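PDB 5BPK: gamma-glutamyltranspeptidase (Ggt) from Helicobacter pylori 26695, which probably cleaves gamma-glutamyl bonds of substrates such as glutathione and passes the gamma-glutamyl group to water or an acceptor, as other gamma-glutamyltranspeptidases do. Local coordinates for residues B[85-90]-B[166-171]; B[102-107]-B[121-126]; B[117-122]-B[179-184]. All coordinates share one frame; numbering follows the deposited sequence. Where two conformers were deposited one is given.

Contact 1: residues B[85-90]-B[166-171]. With EDO (1,2-ethanediol), chain P.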
loop_
_atom_site.group_PDB
_atom_site.type_symbol
_atom_site.label_atom_id
_atom_site.label_comp_id
_atom_site.label_asym_id
_atom_site.label_seq_id
_atom_site.Cartn_x
_atom_site.Cartn_y
_atom_site.Cartn_z
ATOM N N VAL B 85 6.589 -16.898 11.669
ATOM C CA VAL B 85 6.512 -16.224 10.373
ATOM C C VAL B 85 6.635 -17.246 9.252
ATOM O O VAL B 85 7.574 -18.064 9.237
ATOM C CB VAL B 85 7.608 -15.141 10.240
ATOM C CG1 VAL B 85 7.614 -14.516 8.839
ATOM C CG2 VAL B 85 7.411 -14.062 11.307
ATOM N N PHE B 86 5.665 -17.204 8.342
ATOM C CA PHE B 86 5.640 -18.044 7.144
ATOM C C PHE B 86 5.734 -17.184 5.876
ATOM O O PHE B 86 6.553 -17.463 4.997
ATOM C CB PHE B 86 4.374 -18.920 7.148
ATOM C CG PHE B 86 4.214 -19.784 5.923
ATOM C CD1 PHE B 86 5.138 -20.773 5.626
ATOM C CD2 PHE B 86 3.111 -19.635 5.084
ATOM C CE1 PHE B 86 4.981 -21.588 4.505
ATOM C CE2 PHE B 86 2.948 -20.434 3.960
ATOM C CZ PHE B 86 3.887 -21.416 3.669
ATOM N N LEU B 87 4.885 -16.159 5.772
ATOM C CA LEU B 87 4.941 -15.204 4.660
ATOM C C LEU B 87 4.892 -13.760 5.137
ATOM O O LEU B 87 4.198 -13.442 6.100
ATOM C CB LEU B 87 3.775 -15.422 3.690
ATOM C CG LEU B 87 3.671 -16.781 2.989
ATOM C CD1 LEU B 87 2.306 -16.947 2.296
ATOM C CD2 LEU B 87 4.821 -16.963 1.984
ATOM N N VAL B 88 5.637 -12.895 4.450
ATOM C CA VAL B 88 5.545 -11.446 4.603
ATOM C C VAL B 88 5.237 -10.910 3.209
ATOM O O VAL B 88 6.001 -11.125 2.266
ATOM C CB VAL B 88 6.848 -10.840 5.162
ATOM C CG1 VAL B 88 6.628 -9.369 5.585
ATOM C CG2 VAL B 88 7.367 -11.681 6.328
ATOM N N VAL B 89 4.094 -10.253 3.060
ATOM C CA VAL B 89 3.603 -9.920 1.735
ATOM C C VAL B 89 2.794 -8.620 1.722
ATOM O O VAL B 89 2.193 -8.231 2.713
ATOM C CB VAL B 89 2.789 -11.103 1.166
ATOM C CG1 VAL B 89 1.571 -11.366 2.015
ATOM C CG2 VAL B 89 2.434 -10.896 -0.301
ATOM N N GLY B 90 2.812 -7.954 0.578
ATOM C CA GLY B 90 2.039 -6.742 0.357
ATOM C C GLY B 90 2.303 -6.230 -1.044
ATOM O O GLY B 90 3.149 -6.779 -1.763
ATOM N N ALA B 166 7.923 -9.935 -1.373
ATOM C CA ALA B 166 7.460 -10.945 -0.443
ATOM C C ALA B 166 8.593 -11.851 0.048
ATOM O O ALA B 166 9.593 -12.061 -0.651
ATOM C CB ALA B 166 6.345 -11.763 -1.074
ATOM N N ILE B 167 8.416 -12.366 1.261
ATOM C CA ILE B 167 9.363 -13.280 1.897
ATOM C C ILE B 167 8.618 -14.502 2.396
ATOM O O ILE B 167 7.510 -14.378 2.935
ATOM C CB ILE B 167 10.092 -12.626 3.099
ATOM C CG1 ILE B 167 10.902 -11.412 2.662
ATOM C CG2 ILE B 167 10.986 -13.641 3.809
ATOM C CD1 ILE B 167 11.363 -10.508 3.830
ATOM N N GLN B 168 9.203 -15.678 2.160
ATOM C CA GLN B 168 8.757 -16.907 2.781
ATOM C C GLN B 168 9.861 -17.409 3.708
ATOM O O GLN B 168 11.045 -17.417 3.343
ATOM C CB GLN B 168 8.399 -17.963 1.731
ATOM C CG GLN B 168 7.877 -19.272 2.301
ATOM C CD GLN B 168 7.595 -20.313 1.240
ATOM O OE1 GLN B 168 8.436 -20.583 0.382
ATOM N NE2 GLN B 168 6.423 -20.920 1.304
ATOM N N VAL B 169 9.461 -17.850 4.899
ATOM C CA VAL B 169 10.410 -18.342 5.895
ATOM C C VAL B 169 10.070 -19.797 6.211
ATOM O O VAL B 169 8.915 -20.131 6.514
ATOM C CB VAL B 169 10.392 -17.501 7.178
ATOM C CG1 VAL B 169 11.436 -17.998 8.157
ATOM C CG2 VAL B 169 10.627 -16.036 6.858
ATOM N N LEU B 170 11.084 -20.654 6.138
ATOM C CA LEU B 170 10.916 -22.084 6.419
ATOM C C LEU B 170 11.950 -22.545 7.435
ATOM O O LEU B 170 13.090 -22.051 7.448
ATOM C CB LEU B 170 11.027 -22.914 5.134
ATOM C CG LEU B 170 10.083 -22.526 3.991
ATOM C CD1 LEU B 170 10.473 -23.261 2.717
ATOM C CD2 LEU B 170 8.628 -22.803 4.363
ATOM N N PRO B 171 11.555 -23.490 8.302
ATOM C CA PRO B 171 12.466 -23.974 9.327
ATOM C C PRO B 171 13.543 -24.888 8.763
ATOM O O PRO B 171 13.320 -25.576 7.762
ATOM C CB PRO B 171 11.547 -24.767 10.253
ATOM C CG PRO B 171 10.486 -25.291 9.352
ATOM C CD PRO B 171 10.265 -24.209 8.331
HETATM C C1 EDO P . 8.240 -15.779 14.215
HETATM O O1 EDO P . 9.027 -16.732 13.466
HETATM C C2 EDO P . 8.662 -15.722 15.678
HETATM O O2 EDO P . 7.530 -15.775 16.569
#
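Ile167 O accepts from Val88 N at 2.8 Å, the shortest polar bond of this strand pair. The same oxygen also meets Leu87 CA at 3.2 Å in a CA-H...O contact. Ile167 N returns a bond to Val88 O, which makes Val88 and Ile167 a hydrogen-bonded antiparallel pair. Leu87 and Gln168 form the next, non-hydrogen-bonded pair. Further along, Val169 N reaches Phe86 O at 2.9 Å, but from above the carbonyl plane, 35° out of it. Strand 85-89 is distorted here: Phe86 and Leu87 both face Val79 of the preceding strand, a classic beta bulge.

The side chains split between the two faces. On one, the CB atoms of Val88 and Ile167 lie 4.2 Å apart. On the other, Leu87 CD2 rests 3.7 Å from Gln168 CB, the two chains running side by side. Gln168 has CG anti to the backbone N (chi1 -178°) and stays extended, which carries its amide to the Phe86 ring. Gln168 NE2 lies 3.5 Å from Phe86 CZ, with amide and ring planes 54° apart. Leu170 CD2 comes to the ring edge near its plane, 3.8 Å from Phe86 CE1. Val108 of helix 96-109 packs on both Phe86 and Gln168, and Tyr274 of the other chain meets the Phe86 ring.

At the start of the strand, Val85 CG1 touches Val169 CG2. Val85 N binds a 1,2-ethanediol, probably from the crystallisation liquor, that also bonds His91 of the other chain. The pairing joins neighbouring strands of an antiparallel sheet, four-stranded within this chain and carried on by a strand of the other chain. A helix backs it, as expected of the layered Ntn-hydrolase fold.

Contact 2: residues B[102-107]-B[121-126]. With EDO (1,2-ethanediol), chain R; EDO (1,2-ethanediol), chain V.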
loop_
_atom_site.group_PDB
_atom_site.type_symbol
_atom_site.label_atom_id
_atom_site.label_comp_id
_atom_site.label_asym_id
_atom_site.label_seq_id
_atom_site.Cartn_x
_atom_site.Cartn_y
_atom_site.Cartn_z
ATOM N N LEU B 102 -4.140 -11.445 -1.972
ATOM C CA LEU B 102 -4.911 -12.692 -1.878
ATOM C C LEU B 102 -4.334 -13.783 -2.780
ATOM O O LEU B 102 -4.169 -14.930 -2.372
ATOM C CB LEU B 102 -6.381 -12.403 -2.271
ATOM C CG LEU B 102 -7.476 -13.457 -2.459
ATOM C CD1 LEU B 102 -7.325 -14.264 -3.715
ATOM C CD2 LEU B 102 -7.551 -14.339 -1.240
ATOM N N GLN B 103 -4.029 -13.412 -4.017
ATOM C CA GLN B 103 -3.578 -14.370 -5.006
ATOM C C GLN B 103 -2.200 -14.928 -4.659
ATOM O O GLN B 103 -1.977 -16.137 -4.766
ATOM C CB GLN B 103 -3.642 -13.757 -6.418
ATOM C CG GLN B 103 -5.079 -13.677 -6.923
ATOM C CD GLN B 103 -5.249 -12.874 -8.189
ATOM O OE1 GLN B 103 -5.217 -13.432 -9.302
ATOM N NE2 GLN B 103 -5.421 -11.549 -8.043
ATOM N N VAL B 104 -1.294 -14.068 -4.204
ATOM C CA VAL B 104 0.047 -14.522 -3.822
ATOM C C VAL B 104 -0.051 -15.524 -2.674
ATOM O O VAL B 104 0.557 -16.603 -2.710
ATOM C CB VAL B 104 0.980 -13.348 -3.456
ATOM C CG1 VAL B 104 2.320 -13.855 -2.903
ATOM C CG2 VAL B 104 1.203 -12.452 -4.670
ATOM N N ILE B 105 -0.845 -15.178 -1.664
ATOM C CA ILE B 105 -1.035 -16.063 -0.523
ATOM C C ILE B 105 -1.645 -17.416 -0.925
ATOM O O ILE B 105 -1.166 -18.472 -0.501
ATOM C CB ILE B 105 -1.892 -15.395 0.577
ATOM C CG1 ILE B 105 -1.142 -14.198 1.165
ATOM C CG2 ILE B 105 -2.242 -16.418 1.668
ATOM C CD1 ILE B 105 -1.956 -13.369 2.130
ATOM N N SER B 106 -2.702 -17.375 -1.727
ATOM C CA SER B 106 -3.358 -18.582 -2.220
ATOM C C SER B 106 -2.403 -19.414 -3.062
ATOM O O SER B 106 -2.395 -20.638 -2.963
ATOM C CB SER B 106 -4.593 -18.205 -3.048
ATOM O OG SER B 106 -5.174 -19.327 -3.696
ATOM N N ASN B 107 -1.611 -18.756 -3.910
ATOM C CA ASN B 107 -0.675 -19.489 -4.762
ATOM C C ASN B 107 0.300 -20.334 -3.937
ATOM O O ASN B 107 0.629 -21.460 -4.307
ATOM C CB ASN B 107 0.085 -18.540 -5.682
ATOM C CG ASN B 107 -0.778 -17.995 -6.814
ATOM O OD1 ASN B 107 -1.840 -18.549 -7.132
ATOM N ND2 ASN B 107 -0.321 -16.897 -7.432
ATOM N N ALA B 121 3.162 -15.329 -11.047
ATOM C CA ALA B 121 1.936 -15.905 -11.624
ATOM C C ALA B 121 0.951 -14.814 -12.050
ATOM O O ALA B 121 0.732 -13.847 -11.300
ATOM C CB ALA B 121 1.267 -16.848 -10.639
ATOM N N PRO B 122 0.368 -14.957 -13.253
ATOM C CA PRO B 122 -0.616 -13.975 -13.695
ATOM C C PRO B 122 -1.773 -13.802 -12.711
ATOM O O PRO B 122 -2.161 -14.758 -12.043
ATOM C CB PRO B 122 -1.119 -14.565 -15.013
ATOM C CG PRO B 122 0.111 -15.229 -15.573
ATOM C CD PRO B 122 0.745 -15.873 -14.352
ATOM N N ARG B 123 -2.296 -12.579 -12.650
ATOM C CA ARG B 123 -3.307 -12.172 -11.678
ATOM C C ARG B 123 -4.597 -11.770 -12.379
ATOM O O ARG B 123 -4.555 -11.258 -13.498
ATOM C CB ARG B 123 -2.794 -10.977 -10.872
ATOM C CG ARG B 123 -1.704 -11.357 -9.900
ATOM C CD ARG B 123 -0.928 -10.118 -9.366
ATOM N NE ARG B 123 0.293 -10.592 -8.716
ATOM C CZ ARG B 123 1.358 -9.866 -8.425
ATOM N NH1 ARG B 123 1.423 -8.578 -8.727
ATOM N NH2 ARG B 123 2.391 -10.460 -7.846
ATOM N N PHE B 124 -5.732 -12.015 -11.718
ATOM C CA PHE B 124 -7.039 -11.520 -12.173
ATOM C C PHE B 124 -7.612 -10.618 -11.090
ATOM O O PHE B 124 -7.082 -10.546 -9.988
ATOM C CB PHE B 124 -8.019 -12.659 -12.516
ATOM C CG PHE B 124 -8.353 -13.547 -11.354
ATOM C CD1 PHE B 124 -9.431 -13.264 -10.519
ATOM C CD2 PHE B 124 -7.567 -14.649 -11.077
ATOM C CE1 PHE B 124 -9.717 -14.084 -9.435
ATOM C CE2 PHE B 124 -7.833 -15.458 -9.993
ATOM C CZ PHE B 124 -8.909 -15.178 -9.161
ATOM N N HIS B 125 -8.690 -9.918 -11.413
ATOM C CA HIS B 125 -9.256 -8.943 -10.492
ATOM C C HIS B 125 -10.724 -8.690 -10.799
ATOM O O HIS B 125 -11.104 -8.519 -11.952
ATOM C CB HIS B 125 -8.429 -7.652 -10.591
ATOM C CG HIS B 125 -8.966 -6.498 -9.808
ATOM N ND1 HIS B 125 -8.876 -6.415 -8.436
ATOM C CD2 HIS B 125 -9.575 -5.355 -10.217
ATOM C CE1 HIS B 125 -9.416 -5.279 -8.032
ATOM N NE2 HIS B 125 -9.838 -4.612 -9.092
ATOM N N MET B 126 -11.521 -8.659 -9.739
ATOM C CA MET B 126 -12.920 -8.257 -9.779
ATOM C C MET B 126 -13.154 -7.316 -8.603
ATOM O O MET B 126 -12.864 -7.672 -7.471
ATOM C CB MET B 126 -13.811 -9.505 -9.694
ATOM C CG MET B 126 -15.262 -9.290 -9.285
ATOM S SD MET B 126 -16.236 -8.239 -10.361
ATOM C CE MET B 126 -16.470 -9.316 -11.794
HETATM C C1 EDO R . -4.938 -14.810 -14.467
HETATM O O1 EDO R . -6.066 -15.664 -14.227
HETATM C C2 EDO R . -5.303 -13.735 -15.496
HETATM O O2 EDO R . -4.232 -12.799 -15.748
HETATM C C1 EDO V . -7.528 -18.463 -6.080
HETATM O O1 EDO V . -6.102 -18.299 -6.031
HETATM C C2 EDO V . -8.057 -18.470 -7.509
HETATM O O2 EDO V . -7.648 -19.677 -8.146
HETATM O O HOH W 1 -4.359 -15.931 -9.848
HETATM O O HOH W 2 -1.633 -15.024 -9.252
#
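Gln103 reaches from its helix to Phe124 on the loop that follows helix 115-120. Its CB points toward that loop. CG stands anti to the carbonyl carbon (chi1 -75°) and the chain runs on extended. CD lies 4.0 Å above one face of the Phe124 ring, offset toward the rim. Amide and ring planes are 51° apart. Gln103 OE1 accepts from Phe124 N at 2.8 Å, in the carbonyl plane and on a lone pair. The bond is nearly straight, 167° at the hydrogen. This OE1 also sits over the ring face, 3.2 Å from Phe124 CD2. Gln103 NE2 gives a more bent bond to Phe124 O at 2.7 Å, and a second bond to Thr99 O one helical turn back.

The one amide thus grips both backbone polar atoms of Phe124, much as a neighbouring strand would. It ties helix 96-109, which packs against the sheet of this Ntn-hydrolase domain, to an irregular loop.

Arg123 lies beside the glutamine, its CB 3.8 Å from Gln103 OE1. Its guanidinium passes Val104 CG2 and forms a salt bridge with Asp183, while NH1 also bonds Met161 O. Asn107 ND2 is 3.6 Å from Ala121 CB and gives a hydrogen bond to Ala118 O. A water accepts from Asn107 ND2 at 2.9 Å and can donate to Pro122 O.

Contact 3: residues B[117-122]-B[179-184]; sequences EAVSAP and YGSTDP. With EDO (1,2-ethanediol), chain S; EDO (1,2-ethanediol), chain H.
The last turn of helix 115-120 packs against the chain leaving strand 176-181, with the CA atoms of Val119 and Asp183 6.1 Å apart and those of Ser120 and Pro184 6.4 Å apart. Ala121 is the first residue to leave helical geometry, and its N still bonds Glu117 O.

Val119 carries most of the contact. Its CB points toward the 179-184 segment. CG1 is anti to the backbone N (chi1 171°), which turns it to the backbone of the loop, 3.4 Å from Thr182 O. Val119 CG1 also touches the Asp183 carboxylate, 3.7 Å from CG, and reaches Pro184 CD at 4.3 Å. The second branch, Val119 CG2, meets Ser181 CB at 4.1 Å.

Ser181 OG gives a hydrogen bond to Thr182 O at 2.7 Å, in the carbonyl plane and on a lone pair. The same hydroxyl receives a bond from a 1,2-ethanediol whose other oxygen accepts from Thr182 N. That diol is probably from the crystallisation liquor.

Strand 176-181 borders the four-stranded antiparallel sheet within this chain. Tyr179 and Gly180 pair with a strand of the other chain, so the sheet runs on across the interface. The helix end packs on the loop that leaves this strand.

Asp183 turns its carboxylate back into the protein. There OD2 accepts from Val164 N, and OD1 pairs with Arg185, which also bonds Val119 O and Ala121 O and so ties the helix end to the same loop. These partners would be expected to favour the charged carboxylate beside the valine methyl.

At the outer side, Pro184 CG lies 4.0 Å from Ser120 CB. The Ser120 side chain was modelled in two conformers, so the closer approach of its hydroxyl to the proline ring holds for one of them.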
loop_
_atom_site.group_PDB
_atom_site.type_symbol
_atom_site.label_atom_id
_atom_site.label_comp_id
_atom_site.label_asym_id
_atom_site.label_seq_id
_atom_site.Cartn_x
_atom_site.Cartn_y
_atom_site.Cartn_z
ATOM N N GLU B 117 7.402 -18.031 -7.876
ATOM C CA GLU B 117 6.283 -18.486 -8.695
ATOM C C GLU B 117 4.973 -17.803 -8.271
ATOM O O GLU B 117 4.192 -17.323 -9.120
ATOM C CB GLU B 117 6.139 -19.997 -8.595
ATOM C CG GLU B 117 7.292 -20.773 -9.233
ATOM C CD GLU B 117 7.292 -22.257 -8.867
ATOM O OE1 GLU B 117 6.882 -22.627 -7.742
ATOM O OE2 GLU B 117 7.710 -23.059 -9.717
ATOM N N ALA B 118 4.738 -17.751 -6.963
ATOM C CA ALA B 118 3.517 -17.151 -6.430
ATOM C C ALA B 118 3.385 -15.680 -6.830
ATOM O O ALA B 118 2.272 -15.202 -7.086
ATOM C CB ALA B 118 3.457 -17.297 -4.912
ATOM N N VAL B 119 4.510 -14.961 -6.849
ATOM C CA VAL B 119 4.524 -13.548 -7.250
ATOM C C VAL B 119 4.422 -13.335 -8.781
ATOM O O VAL B 119 3.671 -12.469 -9.245
ATOM C CB VAL B 119 5.763 -12.821 -6.684
ATOM C CG1 VAL B 119 5.921 -11.413 -7.279
ATOM C CG2 VAL B 119 5.692 -12.759 -5.146
ATOM N N SER B 120 5.177 -14.109 -9.558
ATOM C CA SER B 120 5.171 -13.946 -11.015
ATOM C C SER B 120 3.859 -14.381 -11.668
ATOM O O SER B 120 3.492 -13.859 -12.722
ATOM C CB SER B 120 6.325 -14.722 -11.642
ATOM O OG SER B 120 7.565 -14.134 -11.300
ATOM N N ALA B 121 3.162 -15.329 -11.047
ATOM C CA ALA B 121 1.936 -15.905 -11.624
ATOM C C ALA B 121 0.951 -14.814 -12.050
ATOM O O ALA B 121 0.732 -13.847 -11.300
ATOM C CB ALA B 121 1.267 -16.848 -10.639
ATOM N N PRO B 122 0.368 -14.957 -13.253
ATOM C CA PRO B 122 -0.616 -13.975 -13.695
ATOM C C PRO B 122 -1.773 -13.802 -12.711
ATOM O O PRO B 122 -2.161 -14.758 -12.043
ATOM C CB PRO B 122 -1.119 -14.565 -15.013
ATOM C CG PRO B 122 0.111 -15.229 -15.573
ATOM C CD PRO B 122 0.745 -15.873 -14.352
ATOM N N TYR B 179 13.391 -17.084 1.884
ATOM C CA TYR B 179 13.236 -17.000 0.437
ATOM C C TYR B 179 12.480 -15.727 0.101
ATOM O O TYR B 179 11.482 -15.406 0.741
ATOM C CB TYR B 179 12.472 -18.207 -0.109
ATOM C CG TYR B 179 13.233 -19.500 -0.007
ATOM C CD1 TYR B 179 14.384 -19.702 -0.760
ATOM C CD2 TYR B 179 12.806 -20.519 0.826
ATOM C CE1 TYR B 179 15.094 -20.885 -0.680
ATOM C CE2 TYR B 179 13.514 -21.714 0.913
ATOM C CZ TYR B 179 14.652 -21.887 0.157
ATOM O OH TYR B 179 15.354 -23.075 0.251
ATOM N N GLY B 180 12.967 -14.996 -0.894
ATOM C CA GLY B 180 12.358 -13.739 -1.278
ATOM C C GLY B 180 12.045 -13.626 -2.748
ATOM O O GLY B 180 12.652 -14.283 -3.586
ATOM N N SER B 181 11.084 -12.766 -3.055
ATOM C CA SER B 181 10.804 -12.419 -4.426
ATOM C C SER B 181 10.408 -10.959 -4.545
ATOM O O SER B 181 9.580 -10.449 -3.771
ATOM C CB SER B 181 9.714 -13.314 -5.019
ATOM O OG SER B 181 9.592 -13.090 -6.424
ATOM N N THR B 182 11.024 -10.304 -5.520
ATOM C CA THR B 182 10.527 -9.063 -6.070
ATOM C C THR B 182 9.493 -9.421 -7.149
ATOM O O THR B 182 9.198 -10.596 -7.392
ATOM C CB THR B 182 11.662 -8.212 -6.645
ATOM O OG1 THR B 182 12.363 -8.964 -7.631
ATOM C CG2 THR B 182 12.637 -7.799 -5.543
ATOM N N ASP B 183 8.925 -8.410 -7.784
ATOM C CA ASP B 183 7.871 -8.632 -8.759
ATOM C C ASP B 183 8.375 -8.266 -10.155
ATOM O O ASP B 183 8.857 -7.150 -10.354
ATOM C CB ASP B 183 6.656 -7.770 -8.390
ATOM C CG ASP B 183 5.362 -8.235 -9.052
ATOM O OD1 ASP B 183 5.376 -8.635 -10.249
ATOM O OD2 ASP B 183 4.313 -8.200 -8.360
ATOM N N PRO B 184 8.255 -9.194 -11.129
ATOM C CA PRO B 184 8.669 -8.837 -12.490
ATOM C C PRO B 184 7.939 -7.604 -13.052
ATOM O O PRO B 184 8.450 -6.946 -13.956
ATOM C CB PRO B 184 8.329 -10.094 -13.311
ATOM C CG PRO B 184 7.483 -10.938 -12.459
ATOM C CD PRO B 184 7.847 -10.609 -11.041
HETATM C C1 EDO S . 12.625 -13.685 -8.607
HETATM O O1 EDO S . 11.266 -13.197 -8.645
HETATM C C2 EDO S . 13.212 -13.451 -7.221
HETATM O O2 EDO S . 13.178 -12.064 -6.874
HETATM C C1 EDO H . 10.012 -15.030 -15.243
HETATM O O1 EDO H . 10.741 -13.943 -15.851
HETATM C C2 EDO H . 9.449 -14.606 -13.878
HETATM O O2 EDO H . 10.299 -15.016 -12.779
#

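In the fold
Contacts 1 and 2 are buried, while contact 3 is only partly so. Contact 1 is strand pairing, with backbone bonds and mostly apolar side chains. Contact 2 replaces that regularity with one side-chain amide bonded to a loop backbone, with water nearby. Contact 3 is mostly van der Waals packing. Contacts 1 and 3 reach the same sheet through neighbouring strands 166-171 and 176-181. Contacts 2 and 3 share Ala121 and Pro122 and are joined by a salt bridge between Arg123 and Asp183. Val89 packs on Val104 and Ile105, which links contact 1 to the helix of contact 2.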